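Local coordinates for lactaldehyde dehydrogenase (Methanocaldococcus jannaschii, PDB 3PQA), which oxidises lactaldehyde to lactate, with NAD preferred over NADP as the oxidant, as a step in the biosynthesis of coenzyme F420, at residues 246-251 with 396-401; 262-267 with 293-298; 281-286 with 374-379. All blocks are in the same frame, centred on the assembly; numbering follows the deposited sequence.

Four neighbouring parallel strands of one mixed sheet, in the order 396-400, 246-250, 278-284, 373-379, supply contacts 1 and 3, whose centres lie about 10 Å apart. The backbones of Asn248 and Val250 bond to Leu282 and so join them. Contact 2 pairs helices 256-268 and 288-300 on one face of that sheet, its centre about 14 Å from contact 1 and 13 Å from contact 3. Along the chain, strand 246-250, helix 256-268 and strand 278-284 form a beta-alpha-beta unit; helix 288-300 follows, then strands 373-379 and 396-400. Contact 1 therefore closes over the other two and ties distant sequence into one alpha/beta layer.

Contact 1. Residues 246-251 with 396-401; sequences NPNIVL and HSAIFT
Asn246 and His396 open the pairing of strands 246-250 and 396-400: the backbone N of His396 gives its proton to Asn246 OD1 at 3.1 Å, from above the plane of the amide. ND2, at the other end of the amide, bonds to the carbonyls of Ser277 and Cys275, which fixes which way the amide is turned. With the amide cut back to an alanine, the His396 N-H would probably lose this acceptor, and those two carbonyls their donor. From there the strands run parallel, their axes only 7° apart. Ala398 N bonds to Pro247 O, Ile249 N to Ala398 O, Phe400 N to Ile249 O at 2.8 Å, and Leu251 N to Phe400 O. This backbone seam is the tight part, and on one face Asn248 OD1 adds to it by pressing on Ala398 CB at 3.3 Å while accepting from Ser425 N. Phe400, its CG beside the backbone N (chi1 -67°), turns the edge of its ring to Ile249 O, which lies in the ring plane 3.5 Å from CD1. Two apolar pairs are looser: Val250 CG2 stands 4.2 Å from Phe400 CD1, and on the opposite face Ile249 CG2 is 4.2 Å from Ile399 CG1, whereas Leu251 CD1 closes to 3.8 Å on Ile399 CD1. No side faces solvent, since helix 256-268 packs on Val250 and Phe400, and helices 384-388 and 404-413 on the isoleucine face. Such buried parallel strands between helices are the core of the alpha/beta catalytic domain of aldehyde dehydrogenases; the side chain of Asn246 lies about 6 Å from that of Cys275, probably the catalytic cysteine.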
ATOM      1  N   ASN B 246     -13.932 -28.871  -5.329  1.00 14.01           N
ATOM      2  CA  ASN B 246     -13.085 -28.304  -4.273  1.00 13.39           C
ATOM      3  C   ASN B 246     -12.725 -29.317  -3.178  1.00 12.88           C
ATOM      4  O   ASN B 246     -13.599 -29.769  -2.461  1.00 13.25           O
ATOM      5  CB  ASN B 246     -13.757 -27.071  -3.689  1.00 13.49           C
ATOM      6  CG  ASN B 246     -14.120 -26.062  -4.751  1.00 15.10           C
ATOM      7  OD1 ASN B 246     -13.257 -25.493  -5.397  1.00 13.65           O
ATOM      8  ND2 ASN B 246     -15.397 -25.860  -4.940  1.00 13.46           N
ATOM      9  N   PRO B 247     -11.435 -29.662  -3.057  1.00 12.80           N
ATOM     10  CA  PRO B 247     -11.069 -30.728  -2.114  1.00 12.66           C
ATOM     11  C   PRO B 247     -10.963 -30.218  -0.694  1.00 12.50           C
ATOM     12  O   PRO B 247     -10.391 -29.152  -0.461  1.00 11.78           O
ATOM     13  CB  PRO B 247      -9.697 -31.182  -2.619  1.00 12.72           C
ATOM     14  CG  PRO B 247      -9.090 -29.912  -3.167  1.00 13.19           C
ATOM     15  CD  PRO B 247     -10.265 -29.190  -3.823  1.00 12.85           C
ATOM     16  N   ASN B 248     -11.536 -30.988   0.229  1.00 12.41           N
ATOM     17  CA  ASN B 248     -11.513 -30.656   1.642  1.00 12.78           C
ATOM     18  C   ASN B 248     -10.834 -31.812   2.356  1.00 13.01           C
ATOM     19  O   ASN B 248     -11.301 -32.921   2.284  1.00 12.96           O
ATOM     20  CB  ASN B 248     -12.948 -30.453   2.151  1.00 12.93           C
ATOM     21  CG  ASN B 248     -13.571 -29.132   1.678  1.00 12.67           C
ATOM     22  OD1 ASN B 248     -13.824 -28.243   2.492  1.00 13.01           O
ATOM     23  ND2 ASN B 248     -13.851 -29.009   0.372  1.00 12.89           N
ATOM     24  N   ILE B 249      -9.757 -31.519   3.082  1.00 13.79           N
ATOM     25  CA  ILE B 249      -8.830 -32.532   3.589  1.00 15.34           C
ATOM     26  C   ILE B 249      -8.945 -32.597   5.096  1.00 15.54           C
ATOM     27  O   ILE B 249      -8.869 -31.575   5.752  1.00 15.44           O
ATOM     28  CB  ILE B 249      -7.377 -32.139   3.219  1.00 16.75           C
ATOM     29  CG1 ILE B 249      -7.199 -32.232   1.701  1.00 17.47           C
ATOM     30  CG2 ILE B 249      -6.330 -32.971   4.028  1.00 17.47           C
ATOM     31  CD1 ILE B 249      -5.997 -31.484   1.147  1.00 17.09           C
ATOM     32  N   VAL B 250      -9.111 -33.801   5.638  1.00 14.96           N
ATOM     33  CA  VAL B 250      -9.259 -33.956   7.082  1.00 14.72           C
ATOM     34  C   VAL B 250      -8.099 -34.816   7.545  1.00 14.70           C
ATOM     35  O   VAL B 250      -8.077 -36.024   7.264  1.00 14.40           O
ATOM     36  CB  VAL B 250     -10.598 -34.631   7.456  1.00 15.62           C
ATOM     37  CG1 VAL B 250     -10.728 -34.826   8.990  1.00 16.22           C
ATOM     38  CG2 VAL B 250     -11.785 -33.828   6.925  1.00 16.31           C
ATOM     39  N   LEU B 251      -7.133 -34.198   8.226  1.00 14.89           N
ATOM     40  CA  LEU B 251      -5.977 -34.943   8.751  1.00 16.18           C
ATOM     41  C   LEU B 251      -6.342 -35.673  10.047  1.00 15.67           C
ATOM     42  O   LEU B 251      -7.332 -35.347  10.687  1.00 14.46           O
ATOM     43  CB  LEU B 251      -4.772 -34.027   8.978  1.00 18.72           C
ATOM     44  CG  LEU B 251      -4.216 -33.303   7.745  1.00 18.85           C
ATOM     45  CD1 LEU B 251      -2.871 -32.686   8.070  1.00 18.99           C
ATOM     46  CD2 LEU B 251      -4.063 -34.259   6.585  1.00 18.97           C
ATOM     47  N   HIS B 396     -11.188 -23.287  -4.589  1.00 11.96           N
ATOM     48  CA  HIS B 396     -10.881 -23.367  -3.154  1.00 12.24           C
ATOM     49  C   HIS B 396     -10.524 -24.782  -2.698  1.00 12.00           C
ATOM     50  O   HIS B 396     -11.000 -25.765  -3.259  1.00 12.56           O
ATOM     51  CB  HIS B 396     -12.066 -22.843  -2.341  1.00 13.77           C
ATOM     52  CG  HIS B 396     -12.044 -21.361  -2.105  1.00 14.02           C
ATOM     53  ND1 HIS B 396     -12.766 -20.761  -1.097  1.00 13.99           N
ATOM     54  CD2 HIS B 396     -11.376 -20.361  -2.733  1.00 14.00           C
ATOM     55  CE1 HIS B 396     -12.554 -19.456  -1.117  1.00 14.05           C
ATOM     56  NE2 HIS B 396     -11.709 -19.188  -2.101  1.00 14.05           N
ATOM     57  N   SER B 397      -9.695 -24.859  -1.660  1.00 11.50           N
ATOM     58  CA  SER B 397      -9.387 -26.105  -0.991  1.00 10.84           C
ATOM     59  C   SER B 397      -9.440 -25.841   0.509  1.00 10.94           C
ATOM     60  O   SER B 397      -9.452 -24.682   0.942  1.00 11.16           O
ATOM     61  CB  SER B 397      -7.994 -26.583  -1.402  1.00 11.55           C
ATOM     62  OG  SER B 397      -7.014 -25.592  -1.124  1.00 12.88           O
ATOM     63  N   ALA B 398      -9.499 -26.903   1.301  1.00 10.67           N
ATOM     64  CA  ALA B 398      -9.529 -26.730   2.758  1.00 10.92           C
ATOM     65  C   ALA B 398      -8.783 -27.862   3.403  1.00 12.29           C
ATOM     66  O   ALA B 398      -8.703 -28.964   2.832  1.00 13.01           O
ATOM     67  CB  ALA B 398     -10.979 -26.678   3.296  1.00 10.71           C
ATOM     68  N   ILE B 399      -8.256 -27.579   4.586  1.00 12.89           N
ATOM     69  CA  ILE B 399      -7.570 -28.570   5.408  1.00 14.55           C
ATOM     70  C   ILE B 399      -7.938 -28.397   6.880  1.00 14.27           C
ATOM     71  O   ILE B 399      -7.938 -27.280   7.410  1.00 14.09           O
ATOM     72  CB  ILE B 399      -6.036 -28.511   5.222  1.00 17.15           C
ATOM     73  CG1 ILE B 399      -5.363 -29.518   6.160  1.00 18.18           C
ATOM     74  CG2 ILE B 399      -5.487 -27.101   5.465  1.00 18.21           C
ATOM     75  CD1 ILE B 399      -4.007 -29.913   5.755  1.00 18.04           C
ATOM     76  N   PHE B 400      -8.237 -29.516   7.528  1.00 13.45           N
ATOM     77  CA  PHE B 400      -8.568 -29.526   8.936  1.00 13.38           C
ATOM     78  C   PHE B 400      -7.427 -30.225   9.639  1.00 14.03           C
ATOM     79  O   PHE B 400      -7.149 -31.399   9.369  1.00 13.33           O
ATOM     80  CB  PHE B 400      -9.899 -30.251   9.160  1.00 13.88           C
ATOM     81  CG  PHE B 400     -11.081 -29.521   8.574  1.00 13.66           C
ATOM     82  CD1 PHE B 400     -11.395 -29.652   7.227  1.00 13.97           C
ATOM     83  CD2 PHE B 400     -11.865 -28.692   9.381  1.00 13.93           C
ATOM     84  CE1 PHE B 400     -12.474 -28.957   6.678  1.00 13.77           C
ATOM     85  CE2 PHE B 400     -12.954 -27.995   8.847  1.00 13.71           C
ATOM     86  CZ  PHE B 400     -13.271 -28.148   7.493  1.00 14.03           C
ATOM     87  N   THR B 401      -6.762 -29.494  10.537  1.00 14.60           N
ATOM     88  CA  THR B 401      -5.618 -30.002  11.289  1.00 15.19           C
ATOM     89  C   THR B 401      -5.319 -29.015  12.406  1.00 15.68           C
ATOM     90  O   THR B 401      -5.700 -27.839  12.311  1.00 15.00           O
ATOM     91  CB  THR B 401      -4.336 -30.200  10.388  1.00 15.24           C
ATOM     92  OG1 THR B 401      -3.273 -30.780  11.158  1.00 14.39           O
ATOM     93  CG2 THR B 401      -3.855 -28.868   9.754  1.00 14.41           C
TER

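Contact 2. Residues 262-267 with 293-298; sequences ALIKGS and EMFVNK
Phe295 slides its ring past Ile264 and turns its edge to Leu263 and Ser267 of helix 256-268. Its CB sets CG anti to the backbone N (chi1 -174°), which swings the ring across to segment 262-267. Beyond CG, CD1 meets Ile264 CD1 at 3.7 Å. CE1 comes nearer still to that methyl, at 3.6 Å, and also abuts the backbone, 3.7 Å from Leu263 C. At the tip, CZ faces Ser267 OG at 3.5 Å. Leu263 C and Ser267 OG both lie at the ring edge, near its plane, so the phenyl enters edge-on against the helix. The hydroxyl proton is committed: Ser267 OG donates to Leu263 O at 2.8 Å, and Ser267 N reaches the same oxygen from the opposite face of the carbonyl. Further out, Ile264 CG1 rests 3.8 Å from Lys298 CB, while the amino end of that lysine leads away. The two helix segments cross at -53° with axes 10.2 Å apart at their closest. Beneath them runs the parallel sheet: Leu263 packs on strands 246-250 and 278-284, and Phe295 touches Ile281 of strand 278-284 and Ile376 of strand 373-379.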
ATOM      1  N   ALA B 262     -18.421 -28.049   9.987  1.00 13.22           N
ATOM      2  CA  ALA B 262     -17.965 -27.168   8.906  1.00 12.47           C
ATOM      3  C   ALA B 262     -18.240 -27.795   7.556  1.00 12.10           C
ATOM      4  O   ALA B 262     -18.631 -27.087   6.618  1.00 12.88           O
ATOM      5  CB  ALA B 262     -16.471 -26.844   9.049  1.00 12.97           C
ATOM      6  N   LEU B 263     -18.054 -29.114   7.457  1.00 12.83           N
ATOM      7  CA  LEU B 263     -18.214 -29.793   6.168  1.00 14.06           C
ATOM      8  C   LEU B 263     -19.668 -30.047   5.808  1.00 13.16           C
ATOM      9  O   LEU B 263     -19.998 -30.116   4.627  1.00 13.82           O
ATOM     10  CB  LEU B 263     -17.368 -31.074   6.084  1.00 16.82           C
ATOM     11  CG  LEU B 263     -15.852 -30.819   6.015  1.00 16.78           C
ATOM     12  CD1 LEU B 263     -15.070 -32.079   6.380  1.00 17.18           C
ATOM     13  CD2 LEU B 263     -15.423 -30.304   4.626  1.00 17.13           C
ATOM     14  N   ILE B 264     -20.527 -30.186   6.815  1.00 13.05           N
ATOM     15  CA  ILE B 264     -21.980 -30.248   6.579  1.00 13.51           C
ATOM     16  C   ILE B 264     -22.446 -28.959   5.902  1.00 13.07           C
ATOM     17  O   ILE B 264     -23.127 -29.014   4.887  1.00 13.47           O
ATOM     18  CB  ILE B 264     -22.783 -30.558   7.885  1.00 14.92           C
ATOM     19  CG1 ILE B 264     -22.597 -32.025   8.281  1.00 15.71           C
ATOM     20  CG2 ILE B 264     -24.268 -30.208   7.731  1.00 15.67           C
ATOM     21  CD1 ILE B 264     -23.279 -33.041   7.333  1.00 15.04           C
ATOM     22  N   LYS B 265     -22.050 -27.808   6.433  1.00 13.20           N
ATOM     23  CA  LYS B 265     -22.356 -26.514   5.799  1.00 15.10           C
ATOM     24  C   LYS B 265     -21.794 -26.442   4.377  1.00 13.01           C
ATOM     25  O   LYS B 265     -22.515 -26.146   3.419  1.00 13.34           O
ATOM     26  CB  LYS B 265     -21.797 -25.348   6.632  1.00 20.78           C
ATOM     27  CG  LYS B 265     -22.489 -25.163   7.971  1.00 24.79           C
ATOM     28  CD  LYS B 265     -21.966 -23.926   8.677  1.00 22.94           C
ATOM     29  CE  LYS B 265     -21.868 -24.117  10.202  1.00 25.11           C
ATOM     30  NZ  LYS B 265     -23.131 -23.842  10.945  1.00 23.74           N
ATOM     31  N   GLY B 266     -20.502 -26.737   4.242  1.00 12.09           N
ATOM     32  CA  GLY B 266     -19.807 -26.617   2.959  1.00 11.57           C
ATOM     33  C   GLY B 266     -20.369 -27.545   1.892  1.00 11.80           C
ATOM     34  O   GLY B 266     -20.378 -27.209   0.696  1.00 13.24           O
ATOM     35  N   SER B 267     -20.834 -28.712   2.334  1.00 11.94           N
ATOM     36  CA  SER B 267     -21.415 -29.706   1.441  1.00 11.44           C
ATOM     37  C   SER B 267     -22.828 -29.368   1.004  1.00 12.42           C
ATOM     38  O   SER B 267     -23.200 -29.642  -0.145  1.00 12.97           O
ATOM     39  CB  SER B 267     -21.439 -31.074   2.133  1.00 11.01           C
ATOM     40  OG  SER B 267     -20.124 -31.567   2.271  1.00 13.57           O
ATOM     41  N   GLU B 293     -19.141 -41.903   9.878  1.00 19.58           N
ATOM     42  CA  GLU B 293     -20.311 -42.120  10.723  1.00 21.89           C
ATOM     43  C   GLU B 293     -20.881 -40.789  11.232  1.00 20.34           C
ATOM     44  O   GLU B 293     -22.092 -40.552  11.144  1.00 19.96           O
ATOM     45  CB  GLU B 293     -19.979 -43.049  11.899  1.00 26.29           C
ATOM     46  CG  GLU B 293     -21.173 -43.352  12.783  1.00 30.15           C
ATOM     47  CD  GLU B 293     -20.802 -43.979  14.120  1.00 27.85           C
ATOM     48  OE1 GLU B 293     -21.729 -44.297  14.880  1.00 30.44           O
ATOM     49  OE2 GLU B 293     -19.602 -44.136  14.422  1.00 30.29           O
ATOM     50  N   MET B 294     -20.008 -39.919  11.746  1.00 19.47           N
ATOM     51  CA  MET B 294     -20.432 -38.621  12.272  1.00 19.55           C
ATOM     52  C   MET B 294     -21.051 -37.754  11.159  1.00 17.85           C
ATOM     53  O   MET B 294     -22.078 -37.107  11.360  1.00 17.18           O
ATOM     54  CB  MET B 294     -19.262 -37.877  12.950  1.00 21.87           C
ATOM     55  CG  MET B 294     -18.648 -38.573  14.185  1.00 23.15           C
ATOM     56  SD  MET B 294     -17.019 -37.915  14.691  1.00 22.30           S
ATOM     57  CE  MET B 294     -17.488 -36.299  15.256  1.00 23.26           C
ATOM     58  N   PHE B 295     -20.425 -37.764   9.983  1.00 16.36           N
ATOM     59  CA  PHE B 295     -20.840 -36.927   8.859  1.00 15.89           C
ATOM     60  C   PHE B 295     -22.189 -37.369   8.276  1.00 15.54           C
ATOM     61  O   PHE B 295     -23.076 -36.551   8.077  1.00 16.21           O
ATOM     62  CB  PHE B 295     -19.736 -36.927   7.802  1.00 16.60           C
ATOM     63  CG  PHE B 295     -19.982 -35.992   6.646  1.00 17.05           C
ATOM     64  CD1 PHE B 295     -19.937 -34.608   6.821  1.00 16.68           C
ATOM     65  CD2 PHE B 295     -20.226 -36.506   5.383  1.00 16.71           C
ATOM     66  CE1 PHE B 295     -20.148 -33.752   5.739  1.00 17.07           C
ATOM     67  CE2 PHE B 295     -20.434 -35.670   4.292  1.00 17.09           C
ATOM     68  CZ  PHE B 295     -20.400 -34.286   4.470  1.00 16.65           C
ATOM     69  N   VAL B 296     -22.345 -38.671   8.041  1.00 15.66           N
ATOM     70  CA  VAL B 296     -23.625 -39.220   7.574  1.00 16.53           C
ATOM     71  C   VAL B 296     -24.756 -38.921   8.576  1.00 16.56           C
ATOM     72  O   VAL B 296     -25.836 -38.475   8.186  1.00 16.39           O
ATOM     73  CB  VAL B 296     -23.507 -40.741   7.299  1.00 17.34           C
ATOM     74  CG1 VAL B 296     -24.877 -41.370   7.091  1.00 17.74           C
ATOM     75  CG2 VAL B 296     -22.603 -41.004   6.088  1.00 17.65           C
ATOM     76  N   ASN B 297     -24.486 -39.126   9.868  1.00 17.16           N
ATOM     77  CA  ASN B 297     -25.488 -38.898  10.920  1.00 18.68           C
ATOM     78  C   ASN B 297     -26.023 -37.471  10.974  1.00 18.53           C
ATOM     79  O   ASN B 297     -27.214 -37.267  11.193  1.00 18.38           O
ATOM     80  CB  ASN B 297     -24.960 -39.310  12.298  1.00 20.41           C
ATOM     81  CG  ASN B 297     -24.993 -40.804  12.506  1.00 20.08           C
ATOM     82  OD1 ASN B 297     -25.511 -41.544  11.668  1.00 20.72           O
ATOM     83  ND2 ASN B 297     -24.435 -41.262  13.623  1.00 20.78           N
ATOM     84  N   LYS B 298     -25.139 -36.495  10.770  1.00 19.55           N
ATOM     85  CA  LYS B 298     -25.526 -35.091  10.758  1.00 21.32           C
ATOM     86  C   LYS B 298     -26.255 -34.747   9.461  1.00 20.49           C
ATOM     87  O   LYS B 298     -27.178 -33.934   9.461  1.00 20.64           O
ATOM     88  CB  LYS B 298     -24.305 -34.179  10.970  1.00 24.24           C
ATOM     89  CG  LYS B 298     -23.581 -34.338  12.327  1.00 25.42           C
ATOM     90  CD  LYS B 298     -24.341 -33.735  13.511  1.00 25.24           C
ATOM     91  CE  LYS B 298     -23.358 -33.255  14.589  1.00 25.53           C
ATOM     92  NZ  LYS B 298     -23.937 -32.189  15.475  1.00 25.72           N
TER

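Contact 3. Residues 281-286 with 374-379; sequences ILVDES and IPIIRT
Arg378 and Glu285 meet around a guanidinium whose edge holds a water in its plane; that water accepts from Arg378 NH2 and donates to Glu285 O at 2.9 Å. The two residues stand at the end of a pair of parallel strands in the alpha/beta sheet of the aldehyde dehydrogenase fold. The Glu285 carbonyl itself lies oblique to the flat group. Salt bridges beyond the two segments, from NE to Glu357 and from NH2 to Asp289, fix its rotation further. The other flat group at this end is the carboxylate of Asp284, whose OD2 takes Ser286 N on its anti side and closes an Asx turn just past the strand. Five backbone bonds zip the pair, from Ile281 N to Pro375 O through to Glu285 N to Thr379 O at 2.9 Å; the straightest run near 165° at the hydrogen. The short strand axes are inclined by 30°. Inward, the side-chain contacts across the pair are mainly apolar. On the face covered by helices 256-268 and 288-300, Val283 CG1, wedged between its own backbone N and carbonyl carbon (chi1 60°), touches Ile376 CG2 at 3.7 Å, and Ile281 CD1 meets Ile374 CG2, also at 3.7 Å. On the other face Leu282 and Ile377 lie side by side pointing the same way, Leu282 CD2 3.8 Å from Ile377 CD1.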
ATOM      1  N   ILE B 281     -14.135 -35.003  -0.123  1.00 13.99           N
ATOM      2  CA  ILE B 281     -13.508 -34.979   1.205  1.00 14.52           C
ATOM      3  C   ILE B 281     -12.454 -36.073   1.182  1.00 14.82           C
ATOM      4  O   ILE B 281     -12.780 -37.229   0.855  1.00 14.27           O
ATOM      5  CB  ILE B 281     -14.528 -35.232   2.363  1.00 15.01           C
ATOM      6  CG1 ILE B 281     -15.618 -34.153   2.364  1.00 15.45           C
ATOM      7  CG2 ILE B 281     -13.818 -35.310   3.738  1.00 15.51           C
ATOM      8  CD1 ILE B 281     -16.729 -34.376   3.388  1.00 15.22           C
ATOM      9  N   LEU B 282     -11.207 -35.693   1.474  1.00 14.31           N
ATOM     10  CA  LEU B 282     -10.120 -36.638   1.701  1.00 15.11           C
ATOM     11  C   LEU B 282      -9.933 -36.770   3.206  1.00 15.26           C
ATOM     12  O   LEU B 282      -9.782 -35.769   3.906  1.00 14.72           O
ATOM     13  CB  LEU B 282      -8.832 -36.170   1.007  1.00 15.80           C
ATOM     14  CG  LEU B 282      -8.973 -35.682  -0.437  1.00 15.15           C
ATOM     15  CD1 LEU B 282      -7.616 -35.249  -0.994  1.00 15.90           C
ATOM     16  CD2 LEU B 282      -9.581 -36.776  -1.299  1.00 15.93           C
ATOM     17  N   VAL B 283      -9.963 -38.000   3.706  1.00 14.88           N
ATOM     18  CA  VAL B 283      -9.877 -38.227   5.143  1.00 14.86           C
ATOM     19  C   VAL B 283      -8.832 -39.292   5.447  1.00 14.88           C
ATOM     20  O   VAL B 283      -8.735 -40.296   4.745  1.00 14.38           O
ATOM     21  CB  VAL B 283     -11.275 -38.562   5.770  1.00 15.35           C
ATOM     22  CG1 VAL B 283     -11.895 -39.826   5.145  1.00 16.34           C
ATOM     23  CG2 VAL B 283     -11.188 -38.662   7.297  1.00 16.41           C
ATOM     24  N   ASP B 284      -8.028 -39.049   6.476  1.00 15.09           N
ATOM     25  CA  ASP B 284      -7.014 -40.023   6.873  1.00 16.24           C
ATOM     26  C   ASP B 284      -7.648 -41.376   7.181  1.00 17.02           C
ATOM     27  O   ASP B 284      -8.659 -41.432   7.884  1.00 15.91           O
ATOM     28  CB  ASP B 284      -6.234 -39.542   8.089  1.00 17.50           C
ATOM     29  CG  ASP B 284      -4.964 -40.342   8.299  1.00 17.57           C
ATOM     30  OD1 ASP B 284      -3.919 -39.918   7.777  1.00 17.59           O
ATOM     31  OD2 ASP B 284      -5.019 -41.412   8.947  1.00 17.63           O
ATOM     32  N   GLU B 285      -7.031 -42.444   6.668  1.00 17.95           N
ATOM     33  CA  GLU B 285      -7.474 -43.825   6.906  1.00 19.71           C
ATOM     34  C   GLU B 285      -7.774 -44.095   8.366  1.00 19.25           C
ATOM     35  O   GLU B 285      -8.752 -44.791   8.692  1.00 18.73           O
ATOM     36  CB  GLU B 285      -6.407 -44.829   6.447  1.00 21.38           C
ATOM     37  CG  GLU B 285      -6.348 -45.013   4.940  1.00 23.43           C
ATOM     38  CD  GLU B 285      -5.266 -45.987   4.491  1.00 21.99           C
ATOM     39  OE1 GLU B 285      -4.640 -46.641   5.358  1.00 23.59           O
ATOM     40  OE2 GLU B 285      -5.022 -46.073   3.270  1.00 23.57           O
ATOM     41  N   SER B 286      -6.922 -43.555   9.232  1.00 19.55           N
ATOM     42  CA  SER B 286      -6.968 -43.868  10.654  1.00 20.52           C
ATOM     43  C   SER B 286      -8.249 -43.345  11.321  1.00 20.19           C
ATOM     44  O   SER B 286      -8.678 -43.887  12.341  1.00 20.18           O
ATOM     45  CB  SER B 286      -5.711 -43.353  11.379  1.00 21.35           C
ATOM     46  OG  SER B 286      -5.862 -42.002  11.791  1.00 26.62           O
ATOM     47  N   ILE B 374     -21.589 -35.846  -2.190  1.00 15.52           N
ATOM     48  CA  ILE B 374     -20.264 -35.766  -1.584  1.00 16.58           C
ATOM     49  C   ILE B 374     -19.514 -37.102  -1.627  1.00 17.24           C
ATOM     50  O   ILE B 374     -19.887 -38.048  -0.912  1.00 17.28           O
ATOM     51  CB  ILE B 374     -20.340 -35.301  -0.109  1.00 16.95           C
ATOM     52  CG1 ILE B 374     -21.267 -34.079   0.053  1.00 17.21           C
ATOM     53  CG2 ILE B 374     -18.920 -35.079   0.472  1.00 17.07           C
ATOM     54  CD1 ILE B 374     -20.868 -32.834  -0.793  1.00 16.95           C
ATOM     55  N   PRO B 375     -18.457 -37.179  -2.456  1.00 17.03           N
ATOM     56  CA  PRO B 375     -17.549 -38.325  -2.419  1.00 16.94           C
ATOM     57  C   PRO B 375     -16.537 -38.157  -1.296  1.00 16.80           C
ATOM     58  O   PRO B 375     -15.993 -37.057  -1.091  1.00 16.34           O
ATOM     59  CB  PRO B 375     -16.846 -38.264  -3.767  1.00 17.22           C
ATOM     60  CG  PRO B 375     -16.825 -36.773  -4.084  1.00 16.25           C
ATOM     61  CD  PRO B 375     -18.075 -36.193  -3.488  1.00 17.23           C
ATOM     62  N   ILE B 376     -16.313 -39.246  -0.566  1.00 16.39           N
ATOM     63  CA  ILE B 376     -15.338 -39.284   0.514  1.00 16.44           C
ATOM     64  C   ILE B 376     -14.311 -40.341   0.135  1.00 16.83           C
ATOM     65  O   ILE B 376     -14.687 -41.459  -0.233  1.00 16.18           O
ATOM     66  CB  ILE B 376     -15.993 -39.663   1.863  1.00 16.65           C
ATOM     67  CG1 ILE B 376     -17.024 -38.593   2.274  1.00 16.72           C
ATOM     68  CG2 ILE B 376     -14.911 -39.848   2.951  1.00 16.75           C
ATOM     69  CD1 ILE B 376     -17.902 -38.969   3.451  1.00 16.70           C
ATOM     70  N   ILE B 377     -13.029 -39.982   0.210  1.00 16.76           N
ATOM     71  CA  ILE B 377     -11.948 -40.881  -0.155  1.00 17.85           C
ATOM     72  C   ILE B 377     -11.047 -41.050   1.047  1.00 17.93           C
ATOM     73  O   ILE B 377     -10.506 -40.065   1.563  1.00 16.71           O
ATOM     74  CB  ILE B 377     -11.100 -40.328  -1.329  1.00 19.54           C
ATOM     75  CG1 ILE B 377     -11.966 -40.054  -2.564  1.00 20.72           C
ATOM     76  CG2 ILE B 377      -9.910 -41.259  -1.633  1.00 20.78           C
ATOM     77  CD1 ILE B 377     -12.644 -38.667  -2.557  1.00 19.80           C
ATOM     78  N   ARG B 378     -10.887 -42.285   1.518  1.00 18.06           N
ATOM     79  CA  ARG B 378      -9.964 -42.509   2.629  1.00 19.51           C
ATOM     80  C   ARG B 378      -8.568 -42.762   2.068  1.00 18.81           C
ATOM     81  O   ARG B 378      -8.403 -43.492   1.084  1.00 18.75           O
ATOM     82  CB  ARG B 378     -10.434 -43.636   3.569  1.00 23.28           C
ATOM     83  CG  ARG B 378     -10.142 -45.054   3.104  1.00 24.55           C
ATOM     84  CD  ARG B 378     -10.621 -46.057   4.145  1.00 24.26           C
ATOM     85  NE  ARG B 378     -12.074 -46.013   4.308  1.00 24.99           N
ATOM     86  CZ  ARG B 378     -12.727 -46.352   5.417  1.00 24.73           C
ATOM     87  NH1 ARG B 378     -14.054 -46.271   5.458  1.00 25.21           N
ATOM     88  NH2 ARG B 378     -12.058 -46.767   6.491  1.00 25.13           N
ATOM     89  N   THR B 379      -7.566 -42.123   2.657  1.00 18.98           N
ATOM     90  CA  THR B 379      -6.222 -42.227   2.134  1.00 20.10           C
ATOM     91  C   THR B 379      -5.171 -41.933   3.197  1.00 19.08           C
ATOM     92  O   THR B 379      -5.509 -41.614   4.333  1.00 19.08           O
ATOM     93  CB  THR B 379      -6.028 -41.292   0.905  1.00 22.31           C
ATOM     94  OG1 THR B 379      -4.760 -41.563   0.308  1.00 25.30           O
ATOM     95  CG2 THR B 379      -6.102 -39.840   1.314  1.00 25.19           C
TER
HETATM   96  O   HOH W   1      -9.194 -47.243   7.137  1.00 28.03           O
HETATM   97  O   HOH W   2      -6.406 -45.798   1.231  1.00 37.86           O